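Local coordinates for protein betaine aldehyde dehydrogenase (Staphylococcus aureus subsp. aureus COL, PDB 4QTO) that catalyses the NAD-dependent oxidation of betaine aldehyde to glycine betaine, the second step in making this osmoprotectant from choline, at residues K29-R34 against V60-S65; T212-F217 against L232-G237. One frame throughout, in Å; residues are numbered along the deposited sequence. Where two conformers were deposited one is given.

Overall arrangement
Near the N terminus, the loop 29-34 leads into strand 35-37; contact 1 closes when the chain returns along strand 59-65, the second arm of the hairpin formed with strand 49-54. Contact 2 opens much later, on helix 211-223, and closes 15 residues on, where the chain leaves strand 230-232. The two loops thus neither nest nor cross, yet their centres lie about 11 Å apart and they touch: Leu31 and Ser32 pack on Ile214, and the backbones of Arg34 and Ser65 meet Leu234. Together they tie the N-terminal hairpin to the Rossmann-type domain.

Contact 1 (K29-R34 against V60-S65); sequences KHLSQR and VIFTVS
Phe62 meets the backbone of the N-terminal loop with the edge of its ring: Leu31 O lies 3.4 Å from Phe62 CZ and Ser32 O 3.4 Å from Phe62 CE2, both in the ring plane. The ring's slightly positive rim thus faces two carbonyls, which may partly offset the burial of Ser32 O, an oxygen with no hydrogen-bond partner. Phe62 CG stands roughly anti to the backbone N (chi1 -154°), which carries the ring toward the loop. Leu31 crosses it at about a right angle, its CD2 3.9 Å from Phe62 CE2. The strand belongs to the hairpin 49-54/59-65, where Ile61 and Phe62 both face Ile52 in a classic beta bulge. Farther along, beside Val64 and Ser65, the loop bends through an ST turn; in one of its two conformers, Ser32 OG accepts from Arg34 N at 3.1 Å. Within this turn, Gln33 O takes a nearly straight bond from Ser65 N (2.9 Å, 164° at the hydrogen), and Val64 CA adds a C-H contact to the same oxygen. In the conformer given, Gln33 extends beyond CG obliquely across Phe62, with Gln33 CG 3.6 Å from Phe62 CZ. The Thr63 hydroxyl is engaged by Asp51 of the partner strand.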
# COMPACT_ATOMS: atom_id res chain seq x y z
N LYS A 29 9.35 46.21 8.52
CA LYS A 29 9.52 47.30 7.57
C LYS A 29 9.52 46.81 6.11
O LYS A 29 9.29 47.61 5.22
CB LYS A 29 10.73 48.19 7.89
CG LYS A 29 12.11 47.59 7.72
CD LYS A 29 13.19 48.60 8.16
CE LYS A 29 14.64 48.20 7.86
NZ LYS A 29 15.10 46.97 8.57
N HIS A 30 9.77 45.53 5.88
CA HIS A 30 9.76 45.00 4.51
C HIS A 30 8.62 44.04 4.20
O HIS A 30 8.50 43.59 3.08
CB HIS A 30 11.08 44.28 4.22
CG HIS A 30 12.28 45.15 4.40
ND1 HIS A 30 12.64 46.11 3.49
CD2 HIS A 30 13.20 45.20 5.39
CE1 HIS A 30 13.73 46.73 3.91
NE2 HIS A 30 14.09 46.20 5.06
N LEU A 31 7.80 43.74 5.18
CA LEU A 31 6.71 42.78 4.99
C LEU A 31 5.52 43.38 4.24
O LEU A 31 5.14 44.55 4.47
CB LEU A 31 6.24 42.27 6.34
CG LEU A 31 5.23 41.12 6.34
CD1 LEU A 31 5.87 39.84 5.77
CD2 LEU A 31 4.73 40.89 7.74
N SER A 32 4.95 42.61 3.32
CA SER A 32 3.77 43.06 2.58
C SER A 32 2.59 43.28 3.51
O SER A 32 2.46 42.62 4.53
CB SER A 32 3.39 42.06 1.50
OG SER A 32 2.20 42.45 0.84
N GLN A 33 1.73 44.21 3.13
CA GLN A 33 0.53 44.52 3.89
C GLN A 33 -0.72 44.07 3.14
O GLN A 33 -1.83 44.29 3.61
CB GLN A 33 0.43 46.02 4.09
CG GLN A 33 1.53 46.61 4.97
CD GLN A 33 1.40 48.12 5.10
OE1 GLN A 33 1.16 48.67 6.20
NE2 GLN A 33 1.47 48.80 3.96
N ARG A 34 -0.52 43.44 1.98
CA ARG A 34 -1.59 43.12 1.07
C ARG A 34 -1.95 41.66 0.88
O ARG A 34 -1.28 40.77 1.36
CB ARG A 34 -1.18 43.68 -0.32
CG ARG A 34 -1.10 45.20 -0.37
CD ARG A 34 -0.78 45.63 -1.77
NE ARG A 34 -0.88 47.07 -1.91
CZ ARG A 34 -0.97 47.69 -3.09
NH1 ARG A 34 -1.09 49.01 -3.14
NH2 ARG A 34 -0.98 47.01 -4.23
N VAL A 60 -0.27 48.12 18.69
CA VAL A 60 -0.46 47.87 17.26
C VAL A 60 0.94 47.74 16.69
O VAL A 60 1.77 48.64 16.87
CB VAL A 60 -1.19 49.02 16.55
CG1 VAL A 60 -1.18 48.79 15.05
CG2 VAL A 60 -2.61 49.15 17.06
N ILE A 61 1.19 46.64 15.99
CA ILE A 61 2.48 46.37 15.40
C ILE A 61 2.47 46.41 13.86
O ILE A 61 3.54 46.50 13.26
CB ILE A 61 3.05 45.00 15.83
CG1 ILE A 61 2.08 43.85 15.47
CG2 ILE A 61 3.42 45.06 17.30
CD1 ILE A 61 2.56 42.44 15.76
N PHE A 62 1.29 46.34 13.24
CA PHE A 62 1.22 46.29 11.77
C PHE A 62 -0.21 46.54 11.33
O PHE A 62 -1.15 46.38 12.11
CB PHE A 62 1.65 44.89 11.30
CG PHE A 62 2.22 44.84 9.89
CD1 PHE A 62 3.37 45.54 9.57
CD2 PHE A 62 1.67 44.00 8.94
CE1 PHE A 62 3.92 45.46 8.28
CE2 PHE A 62 2.21 43.92 7.67
CZ PHE A 62 3.34 44.62 7.35
N THR A 63 -0.37 46.94 10.08
CA THR A 63 -1.70 47.18 9.52
C THR A 63 -1.76 46.46 8.18
O THR A 63 -0.88 46.66 7.33
CB THR A 63 -1.98 48.68 9.34
OG1 THR A 63 -1.94 49.31 10.63
CG2 THR A 63 -3.36 48.89 8.71
N VAL A 64 -2.80 45.65 7.99
CA VAL A 64 -2.95 44.89 6.76
C VAL A 64 -4.31 45.13 6.09
O VAL A 64 -5.26 45.63 6.72
CB VAL A 64 -2.81 43.36 7.03
CG1 VAL A 64 -1.45 43.05 7.63
CG2 VAL A 64 -3.93 42.88 7.93
N SER A 65 -4.39 44.77 4.82
CA SER A 65 -5.66 44.85 4.10
C SER A 65 -6.71 43.95 4.73
O SER A 65 -6.39 42.87 5.25
CB SER A 65 -5.50 44.39 2.66
OG SER A 65 -4.63 45.25 1.96

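Contact 2 (T212-F217 against L232-G237); sequences TTIRVF and LILGAG
Leu232 packs against the helix chiefly through Phe217, whose ring takes the leucine CB squarely on one face. The carbon stands 3.6 Å from the centroid of the Phe217 ring and 8° off its normal, a CH-pi contact centred on the aromatic cloud. At CG, anti to the backbone N (chi1 172°), the leucine forks: CD1 comes 3.8 Å from Thr213 CG2, whereas CD2 settles 3.9 Å from Ile214 CA and against that residue's CG1. One side chain therefore meets three residues of the helix, two of them about one turn apart. This is the tight half of the contact.

The other half is slighter. Leu234 touches the helix through a single methyl, Leu234 CD1 being 4.0 Å from Ile214 CD1 where the two side chains cross at about a right angle. Beyond it the chain draws away from the helix: Gly235 adopts backbone angles that a residue with a CB could hardly tolerate, and Ala236 sits at the N-cap position of helix 237-246.

Helix 211-223 joins the parallel neighbours 200-204 and 230-232 in a right-handed beta-alpha-beta crossover of the Rossmann type, and this packing lays the helix over the end of the second strand. Met203 and Leu201 of the first strand also touch Phe217.

No hydrogen bond spans the two segments. Two of the loop's backbone polar groups are met by other residues, Leu234 N by Gln35 and Gly235 O by Lys204. Between these two segments the attachment is apolar, an aromatic face and a few methyls, and so depends on shape and burial rather than on directional bonds.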
# COMPACT_ATOMS: atom_id res chain seq x y z
N THR A 212 3.12 35.74 9.66
CA THR A 212 3.95 34.71 9.05
C THR A 212 3.32 34.12 7.78
O THR A 212 4.03 33.59 6.92
CB THR A 212 4.30 33.59 10.04
OG1 THR A 212 3.07 33.09 10.58
CG2 THR A 212 5.25 34.08 11.11
N THR A 213 1.99 34.19 7.66
CA THR A 213 1.31 33.67 6.46
C THR A 213 1.60 34.59 5.25
O THR A 213 1.86 34.13 4.14
CB THR A 213 -0.19 33.42 6.71
OG1 THR A 213 -0.35 32.54 7.85
CG2 THR A 213 -0.85 32.80 5.50
N ILE A 214 1.55 35.89 5.48
CA ILE A 214 1.95 36.84 4.45
C ILE A 214 3.40 36.51 4.06
O ILE A 214 3.73 36.43 2.87
CB ILE A 214 1.84 38.29 4.96
CG1 ILE A 214 0.38 38.70 5.16
CG2 ILE A 214 2.52 39.24 3.98
CD1 ILE A 214 0.21 39.99 5.93
N ARG A 215 4.28 36.31 5.05
CA ARG A 215 5.70 36.04 4.73
C ARG A 215 5.87 34.78 3.91
O ARG A 215 6.64 34.78 2.93
CB ARG A 215 6.56 36.00 6.00
CG ARG A 215 8.04 35.87 5.74
CD ARG A 215 8.61 37.10 5.05
NE ARG A 215 10.06 36.95 4.84
CZ ARG A 215 10.67 36.96 3.66
NH1 ARG A 215 10.02 37.25 2.53
NH2 ARG A 215 11.98 36.76 3.61
N VAL A 216 5.16 33.70 4.27
CA VAL A 216 5.32 32.46 3.51
C VAL A 216 4.81 32.64 2.06
O VAL A 216 5.37 32.03 1.14
CB VAL A 216 4.73 31.21 4.21
CG1 VAL A 216 3.23 31.14 4.06
CG2 VAL A 216 5.38 29.99 3.64
N PHE A 217 3.75 33.45 1.86
CA PHE A 217 3.31 33.74 0.49
C PHE A 217 4.40 34.48 -0.29
O PHE A 217 4.60 34.20 -1.48
CB PHE A 217 1.97 34.44 0.44
CG PHE A 217 0.82 33.48 0.37
CD1 PHE A 217 0.42 32.79 1.49
CD2 PHE A 217 0.21 33.25 -0.84
CE1 PHE A 217 -0.60 31.85 1.40
CE2 PHE A 217 -0.84 32.34 -0.93
CZ PHE A 217 -1.24 31.64 0.17
N LEU A 232 -3.92 34.36 -1.36
CA LEU A 232 -4.03 34.72 0.04
C LEU A 232 -5.06 35.83 0.21
O LEU A 232 -4.92 36.93 -0.35
CB LEU A 232 -2.65 35.22 0.55
CG LEU A 232 -2.58 35.83 1.96
CD1 LEU A 232 -2.96 34.82 3.01
CD2 LEU A 232 -1.20 36.42 2.26
N ILE A 233 -6.09 35.54 0.99
CA ILE A 233 -7.11 36.51 1.36
C ILE A 233 -6.87 36.86 2.82
O ILE A 233 -6.54 35.99 3.63
CB ILE A 233 -8.51 35.89 1.20
CG1 ILE A 233 -8.81 35.66 -0.28
CG2 ILE A 233 -9.59 36.78 1.83
CD1 ILE A 233 -8.86 36.87 -1.14
N LEU A 234 -7.06 38.13 3.17
CA LEU A 234 -6.87 38.57 4.52
C LEU A 234 -8.18 39.17 5.00
O LEU A 234 -8.74 40.03 4.32
CB LEU A 234 -5.77 39.62 4.62
CG LEU A 234 -4.36 39.20 4.18
CD1 LEU A 234 -3.41 40.38 4.17
CD2 LEU A 234 -3.80 38.10 5.05
N GLY A 235 -8.62 38.76 6.15
CA GLY A 235 -9.81 39.39 6.68
C GLY A 235 -10.64 38.57 7.61
O GLY A 235 -10.33 37.44 7.89
N ALA A 236 -11.74 39.18 8.02
CA ALA A 236 -12.72 38.60 8.93
C ALA A 236 -13.42 37.39 8.38
O ALA A 236 -13.95 37.43 7.26
CB ALA A 236 -13.78 39.65 9.24
N GLY A 237 -13.47 36.33 9.19
CA GLY A 237 -14.19 35.13 8.80
C GLY A 237 -15.66 35.52 8.60
O GLY A 237 -16.33 35.01 7.70